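Local coordinates for GDP-perosamine synthase (Caulobacter crescentus, PDB 3BN1), which catalyses the pyridoxal phosphate-dependent transfer of an amino group from L-glutamate to GDP-4-keto-6-deoxy-D-mannose, giving GDP-perosamine for bacterial O-antigen synthesis, at residues A[303-306]-A[307-311]; A[362-365]-A[366-370]; A[232-236]-A[237-241]. All coordinates share one frame; numbering follows the deposited sequence.

Interaction 1 (A[303-306]-A[307-311])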
ATOM      1  N   ASP A 303     -11.194  22.833  21.067  1.00  7.28           N
ATOM      2  CA  ASP A 303     -11.129  23.179  19.661  1.00 10.62           C
ATOM      3  C   ASP A 303     -10.824  24.637  19.419  1.00  7.36           C
ATOM      4  O   ASP A 303     -10.120  24.993  18.458  1.00 12.89           O
ATOM      5  CB  ASP A 303     -12.380  22.724  18.878  1.00  8.63           C
ATOM      6  CG  ASP A 303     -12.520  21.212  18.887  1.00 46.68           C
ATOM      7  OD1 ASP A 303     -11.560  20.513  19.262  1.00 20.48           O
ATOM      8  OD2 ASP A 303     -13.601  20.697  18.555  1.00 30.41           O
ATOM      9  N   GLN A 304     -11.304  25.475  20.342  1.00 11.90           N
ATOM     10  CA  GLN A 304     -11.056  26.919  20.216  1.00 11.61           C
ATOM     11  C   GLN A 304      -9.551  27.249  20.440  1.00 14.63           C
ATOM     12  O   GLN A 304      -8.994  28.054  19.748  1.00 10.53           O
ATOM     13  CB  GLN A 304     -11.919  27.706  21.197  1.00 11.09           C
ATOM     14  CG  GLN A 304     -11.928  29.208  20.904  1.00 21.32           C
ATOM     15  CD  GLN A 304     -12.376  29.516  19.450  1.00 17.87           C
ATOM     16  OE1 GLN A 304     -13.444  29.103  19.055  1.00 18.07           O
ATOM     17  NE2 GLN A 304     -11.543  30.216  18.667  1.00 19.99           N
ATOM     18  N   VAL A 305      -8.904  26.629  21.427  1.00 11.57           N
ATOM     19  CA  VAL A 305      -7.482  26.799  21.691  1.00  4.51           C
ATOM     20  C   VAL A 305      -6.688  26.422  20.452  1.00  9.83           C
ATOM     21  O   VAL A 305      -5.789  27.153  20.074  1.00 17.31           O
ATOM     22  CB  VAL A 305      -7.043  25.802  22.825  1.00 14.49           C
ATOM     23  CG1 VAL A 305      -5.504  25.650  22.875  1.00 12.77           C
ATOM     24  CG2 VAL A 305      -7.650  26.253  24.177  1.00 15.89           C
ATOM     25  N   ILE A 306      -7.071  25.336  19.772  1.00 11.12           N
ATOM     26  CA  ILE A 306      -6.339  24.921  18.562  1.00 14.05           C
ATOM     27  C   ILE A 306      -6.500  26.034  17.537  1.00  9.83           C
ATOM     28  O   ILE A 306      -5.539  26.476  16.897  1.00 14.01           O
ATOM     29  CB  ILE A 306      -6.872  23.578  17.954  1.00 13.05           C
ATOM     30  CG1 ILE A 306      -6.382  22.357  18.758  1.00 16.65           C
ATOM     31  CG2 ILE A 306      -6.317  23.391  16.567  1.00 14.44           C
ATOM     32  CD1 ILE A 306      -7.294  21.102  18.648  1.00 11.17           C
ATOM     33  N   LYS A 307      -7.712  26.564  17.427  1.00 18.91           N
ATOM     34  CA  LYS A 307      -7.844  27.660  16.465  1.00 11.94           C
ATOM     35  C   LYS A 307      -7.058  28.857  16.915  1.00 17.31           C
ATOM     36  O   LYS A 307      -6.521  29.573  16.087  1.00 11.98           O
ATOM     37  CB  LYS A 307      -9.293  28.124  16.342  1.00 10.24           C
ATOM     38  CG  LYS A 307     -10.120  26.950  15.900  1.00 21.40           C
ATOM     39  CD  LYS A 307     -11.555  27.287  15.782  1.00 12.73           C
ATOM     40  CE  LYS A 307     -12.408  26.091  15.358  1.00 33.09           C
ATOM     41  NZ  LYS A 307     -13.812  26.318  15.856  1.00 43.15           N
ATOM     42  N   ASP A 308      -7.032  29.150  18.207  1.00  7.66           N
ATOM     43  CA  ASP A 308      -6.295  30.349  18.565  1.00 15.34           C
ATOM     44  C   ASP A 308      -4.799  30.187  18.394  1.00 15.61           C
ATOM     45  O   ASP A 308      -4.076  31.126  18.037  1.00 18.38           O
ATOM     46  CB  ASP A 308      -6.644  30.741  19.983  1.00 10.00           C
ATOM     47  CG  ASP A 308      -8.120  31.072  20.139  1.00 24.56           C
ATOM     48  OD1 ASP A 308      -8.841  31.376  19.143  1.00 13.90           O
ATOM     49  OD2 ASP A 308      -8.577  31.052  21.302  1.00 17.37           O
ATOM     50  N   LEU A 309      -4.317  28.983  18.641  1.00 18.04           N
ATOM     51  CA  LEU A 309      -2.881  28.739  18.468  1.00 14.89           C
ATOM     52  C   LEU A 309      -2.568  28.910  17.002  1.00 12.76           C
ATOM     53  O   LEU A 309      -1.563  29.488  16.619  1.00  9.53           O
ATOM     54  CB  LEU A 309      -2.520  27.313  18.944  1.00  6.96           C
ATOM     55  CG  LEU A 309      -2.692  27.030  20.449  1.00  3.99           C
ATOM     56  CD1 LEU A 309      -2.629  25.589  20.867  1.00 23.06           C
ATOM     57  CD2 LEU A 309      -1.603  27.816  21.237  1.00  8.86           C
ATOM     58  N   ASP A 310      -3.430  28.364  16.156  1.00 22.95           N
ATOM     59  CA  ASP A 310      -3.239  28.466  14.696  1.00 15.00           C
ATOM     60  C   ASP A 310      -3.028  29.916  14.226  1.00 24.60           C
ATOM     61  O   ASP A 310      -2.117  30.220  13.448  1.00 11.06           O
ATOM     62  CB  ASP A 310      -4.529  27.951  14.016  1.00 12.15           C
ATOM     63  CG  ASP A 310      -4.338  27.713  12.504  1.00 28.49           C
ATOM     64  OD1 ASP A 310      -3.176  27.568  12.050  1.00 20.68           O
ATOM     65  OD2 ASP A 310      -5.346  27.703  11.756  1.00 31.32           O
ATOM     66  N   ALA A 311      -3.937  30.785  14.665  1.00 12.85           N
ATOM     67  CA  ALA A 311      -3.941  32.210  14.306  1.00 18.05           C
ATOM     68  C   ALA A 311      -2.618  32.807  14.793  1.00 30.45           C
ATOM     69  O   ALA A 311      -2.098  33.741  14.215  1.00 15.63           O
ATOM     70  CB  ALA A 311      -5.131  32.937  14.993  1.00 10.84           C
TER

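Interaction 2 (A[362-365]-A[366-370])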
ATOM      1  N   ASP A 362       9.505  28.313  23.788  1.00 12.02           N
ATOM      2  CA  ASP A 362       9.083  29.476  24.543  1.00 32.76           C
ATOM      3  C   ASP A 362       7.782  30.097  23.947  1.00  9.96           C
ATOM      4  O   ASP A 362       6.828  30.495  24.650  1.00 15.69           O
ATOM      5  CB  ASP A 362      10.212  30.504  24.455  1.00 34.73           C
ATOM      6  CG  ASP A 362      11.326  30.226  25.444  1.00 25.98           C
ATOM      7  OD1 ASP A 362      11.059  29.516  26.438  1.00 16.66           O
ATOM      8  OD2 ASP A 362      12.462  30.717  25.241  1.00 18.97           O
ATOM      9  N   ARG A 363       7.783  30.173  22.632  1.00 11.53           N
ATOM     10  CA  ARG A 363       6.698  30.747  21.826  1.00 11.22           C
ATOM     11  C   ARG A 363       5.400  29.975  22.009  1.00 14.46           C
ATOM     12  O   ARG A 363       4.350  30.558  22.248  1.00 15.82           O
ATOM     13  CB  ARG A 363       7.125  30.683  20.361  1.00 15.45           C
ATOM     14  CG  ARG A 363       6.157  31.406  19.464  1.00 32.97           C
ATOM     15  CD  ARG A 363       6.757  31.724  18.073  1.00 15.60           C
ATOM     16  NE  ARG A 363       5.674  31.934  17.111  1.00 18.82           N
ATOM     17  CZ  ARG A 363       5.679  31.536  15.841  1.00 16.26           C
ATOM     18  NH1 ARG A 363       6.745  30.929  15.306  1.00 20.01           N
ATOM     19  NH2 ARG A 363       4.629  31.813  15.083  1.00 14.58           N
ATOM     20  N   VAL A 364       5.470  28.655  21.967  1.00 19.29           N
ATOM     21  CA  VAL A 364       4.268  27.853  22.170  1.00 12.57           C
ATOM     22  C   VAL A 364       3.722  28.134  23.578  1.00 18.98           C
ATOM     23  O   VAL A 364       2.533  28.294  23.838  1.00 11.22           O
ATOM     24  CB  VAL A 364       4.728  26.365  22.125  1.00 12.36           C
ATOM     25  CG1 VAL A 364       3.590  25.392  22.494  1.00 15.82           C
ATOM     26  CG2 VAL A 364       5.160  26.055  20.758  1.00  4.95           C
ATOM     27  N   ILE A 365       4.616  28.161  24.559  1.00 19.93           N
ATOM     28  CA  ILE A 365       4.096  28.380  25.884  1.00 13.11           C
ATOM     29  C   ILE A 365       3.473  29.767  26.096  1.00 19.80           C
ATOM     30  O   ILE A 365       2.508  29.909  26.838  1.00 10.44           O
ATOM     31  CB  ILE A 365       5.163  28.134  26.933  1.00 11.87           C
ATOM     32  CG1 ILE A 365       5.276  26.601  27.097  1.00 27.23           C
ATOM     33  CG2 ILE A 365       4.760  28.866  28.264  1.00 17.89           C
ATOM     34  CD1 ILE A 365       6.648  26.135  27.418  1.00 20.10           C
ATOM     35  N   ALA A 366       4.059  30.780  25.469  1.00 11.67           N
ATOM     36  CA  ALA A 366       3.556  32.111  25.626  1.00 14.67           C
ATOM     37  C   ALA A 366       2.179  32.190  24.988  1.00 11.40           C
ATOM     38  O   ALA A 366       1.270  32.826  25.547  1.00 14.98           O
ATOM     39  CB  ALA A 366       4.499  33.092  24.962  1.00 12.37           C
ATOM     40  N   ALA A 367       2.049  31.550  23.819  1.00  9.36           N
ATOM     41  CA  ALA A 367       0.774  31.487  23.101  1.00 25.86           C
ATOM     42  C   ALA A 367      -0.272  30.794  23.975  1.00 16.82           C
ATOM     43  O   ALA A 367      -1.388  31.294  24.084  1.00 10.45           O
ATOM     44  CB  ALA A 367       0.905  30.749  21.759  1.00 10.92           C
ATOM     45  N   LEU A 368       0.116  29.696  24.631  1.00 13.61           N
ATOM     46  CA  LEU A 368      -0.801  28.970  25.512  1.00 11.87           C
ATOM     47  C   LEU A 368      -1.182  29.851  26.686  1.00 10.65           C
ATOM     48  O   LEU A 368      -2.314  29.801  27.161  1.00  9.91           O
ATOM     49  CB  LEU A 368      -0.148  27.692  25.999  1.00 15.59           C
ATOM     50  CG  LEU A 368      -0.033  26.508  24.987  1.00  5.19           C
ATOM     51  CD1 LEU A 368       0.731  25.371  25.659  1.00  9.14           C
ATOM     52  CD2 LEU A 368      -1.499  25.975  24.688  1.00  6.32           C
ATOM     53  N   ASP A 369      -0.213  30.613  27.221  1.00 10.22           N
ATOM     54  CA  ASP A 369      -0.516  31.550  28.281  1.00 11.22           C
ATOM     55  C   ASP A 369      -1.630  32.539  27.800  1.00 11.18           C
ATOM     56  O   ASP A 369      -2.629  32.860  28.515  1.00 12.51           O
ATOM     57  CB  ASP A 369       0.746  32.298  28.720  1.00 29.88           C
ATOM     58  CG  ASP A 369       0.434  33.411  29.719  1.00 34.25           C
ATOM     59  OD1 ASP A 369      -0.261  33.131  30.723  1.00 18.44           O
ATOM     60  OD2 ASP A 369       0.793  34.577  29.454  1.00 94.46           O
ATOM     61  N   GLN A 370      -1.480  32.993  26.565  1.00 14.98           N
ATOM     62  CA  GLN A 370      -2.460  33.887  25.937  1.00 13.44           C
ATOM     63  C   GLN A 370      -3.848  33.284  25.668  1.00 13.26           C
ATOM     64  O   GLN A 370      -4.839  33.907  25.936  1.00 12.90           O
ATOM     65  CB  GLN A 370      -1.887  34.455  24.644  1.00 21.85           C
ATOM     66  CG  GLN A 370      -2.903  35.158  23.766  1.00 99.89           C
ATOM     67  CD  GLN A 370      -2.220  36.150  22.850  1.00 99.89           C
ATOM     68  OE1 GLN A 370      -0.982  36.192  22.795  1.00 59.46           O
ATOM     69  NE2 GLN A 370      -3.011  36.960  22.136  1.00 44.70           N
TER

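Interaction 3 (A[232-236]-A[237-241]). With ACT (acetate ion), chain E.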
ATOM      1  N   TYR A 232       1.687  -5.282  -0.378  1.00 12.42           N
ATOM      2  CA  TYR A 232       1.986  -4.407   0.729  1.00 12.65           C
ATOM      3  C   TYR A 232       3.487  -4.228   0.892  1.00 13.37           C
ATOM      4  O   TYR A 232       3.941  -3.979   1.972  1.00 13.24           O
ATOM      5  CB  TYR A 232       1.398  -4.994   2.014  1.00  3.57           C
ATOM      6  CG  TYR A 232      -0.132  -4.914   2.165  1.00  3.55           C
ATOM      7  CD1 TYR A 232      -0.917  -4.128   1.315  1.00 10.03           C
ATOM      8  CD2 TYR A 232      -0.782  -5.710   3.113  1.00  6.93           C
ATOM      9  CE1 TYR A 232      -2.314  -4.056   1.478  1.00  8.27           C
ATOM     10  CE2 TYR A 232      -2.148  -5.620   3.320  1.00  9.07           C
ATOM     11  CZ  TYR A 232      -2.897  -4.771   2.517  1.00 12.09           C
ATOM     12  OH  TYR A 232      -4.236  -4.745   2.744  1.00  9.25           O
ATOM     13  N   ARG A 233       4.245  -4.395  -0.177  1.00  6.53           N
ATOM     14  CA  ARG A 233       5.698  -4.318  -0.080  1.00 20.34           C
ATOM     15  C   ARG A 233       6.202  -2.902   0.004  1.00 14.03           C
ATOM     16  O   ARG A 233       5.682  -2.025  -0.666  1.00  6.24           O
ATOM     17  CB  ARG A 233       6.334  -4.894  -1.347  1.00  5.74           C
ATOM     18  CG  ARG A 233       5.838  -6.281  -1.645  1.00 11.66           C
ATOM     19  CD  ARG A 233       6.343  -6.730  -3.029  1.00 12.69           C
ATOM     20  NE  ARG A 233       5.623  -6.086  -4.147  1.00 21.95           N
ATOM     21  CZ  ARG A 233       4.988  -6.729  -5.138  1.00 10.01           C
ATOM     22  NH1 ARG A 233       5.010  -8.064  -5.202  1.00 19.58           N
ATOM     23  NH2 ARG A 233       4.391  -6.042  -6.138  1.00 14.11           N
ATOM     24  N   MET A 234       7.321  -2.721   0.697  1.00 10.28           N
ATOM     25  CA  MET A 234       7.987  -1.418   0.787  1.00  8.38           C
ATOM     26  C   MET A 234       8.942  -1.263  -0.424  1.00  8.94           C
ATOM     27  O   MET A 234       9.550  -2.261  -0.852  1.00 16.39           O
ATOM     28  CB  MET A 234       8.875  -1.365   2.056  1.00  7.86           C
ATOM     29  CG  MET A 234       9.441   0.034   2.257  1.00 11.67           C
ATOM     30  SD  MET A 234      10.408   0.175   3.738  1.00 14.81           S
ATOM     31  CE  MET A 234       9.112   0.386   5.053  1.00 12.14           C
ATOM     32  N   THR A 235       9.094  -0.050  -0.968  1.00  8.21           N
ATOM     33  CA  THR A 235      10.091   0.149  -2.004  1.00  8.32           C
ATOM     34  C   THR A 235      11.524   0.255  -1.411  1.00 26.86           C
ATOM     35  O   THR A 235      11.725   0.561  -0.209  1.00 11.22           O
ATOM     36  CB  THR A 235       9.881   1.437  -2.808  1.00  3.69           C
ATOM     37  OG1 THR A 235       9.958   2.630  -1.960  1.00  7.47           O
ATOM     38  CG2 THR A 235       8.608   1.318  -3.604  1.00 12.06           C
ATOM     39  N   ASN A 236      12.519   0.018  -2.266  1.00 15.15           N
ATOM     40  CA  ASN A 236      13.919   0.122  -1.870  1.00  5.18           C
ATOM     41  C   ASN A 236      14.192   1.584  -1.545  1.00 14.73           C
ATOM     42  O   ASN A 236      15.048   1.873  -0.708  1.00 10.88           O
ATOM     43  CB  ASN A 236      14.837  -0.331  -3.026  1.00  8.94           C
ATOM     44  CG  ASN A 236      16.271  -0.711  -2.569  1.00 17.67           C
ATOM     45  OD1 ASN A 236      16.484  -1.331  -1.521  1.00 14.31           O
ATOM     46  ND2 ASN A 236      17.254  -0.391  -3.417  1.00 12.05           N
ATOM     47  N   ILE A 237      13.510   2.511  -2.217  1.00  6.67           N
ATOM     48  CA  ILE A 237      13.678   3.947  -1.937  1.00 12.46           C
ATOM     49  C   ILE A 237      13.172   4.281  -0.519  1.00 12.41           C
ATOM     50  O   ILE A 237      13.888   4.919   0.250  1.00 15.23           O
ATOM     51  CB  ILE A 237      12.912   4.866  -3.000  1.00 10.07           C
ATOM     52  CG1 ILE A 237      13.758   4.963  -4.305  1.00  2.81           C
ATOM     53  CG2 ILE A 237      12.694   6.264  -2.372  1.00  8.55           C
ATOM     54  CD1 ILE A 237      13.221   5.849  -5.457  1.00  9.76           C
ATOM     55  N   GLN A 238      11.982   3.786  -0.154  1.00 12.22           N
ATOM     56  CA  GLN A 238      11.462   4.015   1.193  1.00 12.96           C
ATOM     57  C   GLN A 238      12.398   3.356   2.215  1.00  9.19           C
ATOM     58  O   GLN A 238      12.634   3.899   3.280  1.00 10.33           O
ATOM     59  CB  GLN A 238      10.053   3.394   1.372  1.00 18.61           C
ATOM     60  CG  GLN A 238       8.931   4.046   0.532  1.00 11.67           C
ATOM     61  CD  GLN A 238       7.798   3.070   0.191  1.00 11.89           C
ATOM     62  OE1 GLN A 238       7.726   2.598  -0.927  1.00 31.79           O
ATOM     63  NE2 GLN A 238       6.951   2.761   1.155  1.00 59.42           N
ATOM     64  N   ALA A 239      12.918   2.168   1.914  1.00 13.42           N
ATOM     65  CA  ALA A 239      13.798   1.493   2.897  1.00 15.35           C
ATOM     66  C   ALA A 239      15.113   2.269   3.047  1.00  8.97           C
ATOM     67  O   ALA A 239      15.753   2.281   4.117  1.00 16.83           O
ATOM     68  CB  ALA A 239      14.108   0.022   2.506  1.00 11.98           C
ATOM     69  N   ALA A 240      15.543   2.878   1.948  1.00  8.82           N
ATOM     70  CA  ALA A 240      16.787   3.640   1.995  1.00 10.85           C
ATOM     71  C   ALA A 240      16.602   4.804   2.979  1.00 17.76           C
ATOM     72  O   ALA A 240      17.394   4.978   3.912  1.00 24.59           O
ATOM     73  CB  ALA A 240      17.238   4.081   0.590  1.00  5.75           C
ATOM     74  N   ILE A 241      15.504   5.539   2.846  1.00 15.62           N
ATOM     75  CA  ILE A 241      15.232   6.635   3.764  1.00 15.58           C
ATOM     76  C   ILE A 241      15.103   6.077   5.176  1.00  7.60           C
ATOM     77  O   ILE A 241      15.645   6.610   6.194  1.00 12.98           O
ATOM     78  CB  ILE A 241      13.945   7.425   3.398  1.00 14.11           C
ATOM     79  CG1 ILE A 241      14.074   8.049   1.982  1.00  7.52           C
ATOM     80  CG2 ILE A 241      13.728   8.504   4.542  1.00  9.22           C
ATOM     81  CD1 ILE A 241      12.823   8.760   1.375  1.00 10.53           C
TER
HETATM   82  C   ACT E 372       3.451  -7.791  -8.671  1.00 33.64           C
HETATM   83  O   ACT E 372       2.760  -6.923  -8.061  1.00 11.03           O
HETATM   84  OXT ACT E 372       4.199  -8.694  -7.989  1.00 15.54           O
HETATM   85  CH3 ACT E 372       3.413  -7.864 -10.172  1.00 14.15           C

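Interaction 1 (A[303-306]-A[307-311])
Gln-304 and Asp-308, one turn apart on helix 302-311, meet amide to carboxylate. CG of Gln-304 stands opposite its backbone N and beside the carbonyl carbon, and the chain then bends (chi2 56°), bringing NE2 to the next turn. From there NE2 gives a hydrogen bond of 3.0 Å to Asp-308 OD1. OD1 lies in the plane of the Gln-304 amide, so the N-H is well aimed, but the two groups are turned 41° against each other and NE2 stands 38° out of the carboxylate plane. In the backbone of the same turn, Asp-308 N is hydrogen-bonded to Gln-304 O at 2.7 Å.

Lys-307 sends an extended chain crosswise past Gln-304, with its CG 3.2 Å from Asp-303 O. Its ammonium group stays apart from the acid one turn back, NZ being 6.2 Å from Asp-303 OD2. On the inner side of the helix, Val-305 and Leu-309 lie side by side and point the same way, CG1 of the valine 3.5 Å from CD1 of the leucine. Both also pack on Leu-348 and on Val-371 of the last helix, and this joins 302-311 to the sheet and helix of the C-terminal part of the fold.

The helix is thus two-sided, apolar inward and polar outward. The neutral amide gives the carboxylate a donor without cancelling its charge; being partly exposed, Asp-308 is probably ionised.

Interaction 2 (A[362-365]-A[366-370])
The flat groups that meet between 362-365 and 366-370 are peptide groups: the carbonyls of Asp-362, Arg-363, Val-364 and Ile-365 each receive an amide N-H one turn on. Leu-368 N reaches Val-364 O at 2.9 Å, and Asp-369 N reaches Ile-365 O at 2.8 Å. This is regular alpha-helix, part of helix 358-371, the last of the chain and a piece of the C-terminal part of an aspartate aminotransferase-like fold.

The charged planar groups find their partners outside the two segments. Asp-362 OD1 forms a salt bridge with Lys-266, and Asp-369 uses both oxygens, OD2 for Arg-269 and OD1 for Arg-273. Arg-363, its chain stretched out, gives a hydrogen bond from NH1 to Pro-7 O near the start of the chain.

Apolar side chains make the rest of the contact. Leu-368 carries CG beside its own backbone N (chi1 -75°), which lays that carbon 3.3 Å from Val-364 O. Its CD1 comes only to 4.3 Å from Val-364 CG1, a loose van der Waals contact. Val-364 meets Tyr-263 of helix 249-266, while Ala-367 and Leu-368 turn to Leu-309. With just a methyl group, Ala-367 keeps close to the backbone, CB lying 3.5 Å from Arg-363 O. Ala-366 does likewise a residue earlier: its CB is 3.5 Å from Asp-362 O.

Interaction 3 (A[232-236]-A[237-241])
Thr-235 and Gln-238 exchange hydrogen bonds across the start of helix 236-247. The threonine hydroxyl lies between its backbone N and carbonyl carbon (chi1 61°), where OG1 accepts Gln-238 N at 2.9 Å. In return Gln-238, its CG beside its own backbone N and the chain extended beyond (chi2 152°), brings OE1 to Thr-235 N at 3.0 Å, the donor standing 70° above the amide carbonyl plane. OG1 and OE1 are also modelled 2.5 Å apart, a bond too short to be trusted in detail. The reciprocal pair is a capping box, with Thr-235 as N-cap. The amide's other atom, NE2, is hydrogen-bonded to Glu-194 O of the same chain.

Backbone bonds then begin the helix, the first from Ala-239 N to Thr-235 O.

Apolar contact comes from Met-234, whose CG lies 3.5 Å from Gln-238 CB and whose SD is 3.9 Å from Ala-239 CB.

Ionic contact belongs to Arg-233. It grips an acetate, probably from the crystallisation liquor, with two bonds at the guanidinium edge: NH2 to O at 2.7 Å and NH1 to OXT at 3.0 Å. Its NE makes a salt bridge with Glu-194 of the second subunit, and Gln-238 packs on Gln-238 of that same subunit.

Overall arrangement
Interactions 1 and 2 are neighbours, their centres 12 Å apart. Leu-309 joins them: its CD2 is 3.9 Å from Ala-367 CB and equally far from Leu-368 CD2, so helices 302-311 and 358-371 pack directly. Interaction 3 stands apart, with nearest atoms about 27 Å from interaction 1 and about 25 Å from interaction 2, and it alone meets the second subunit. The bound 2-oxoglutarate lies about 12 Å from the side chain of Ile-306 and about as far from that of Gln-238. At 232-236 the link to the pocket runs across the dimer, since Arg-233 packs on Phe-185 of the second subunit, a residue that lines the 2-oxoglutarate pocket.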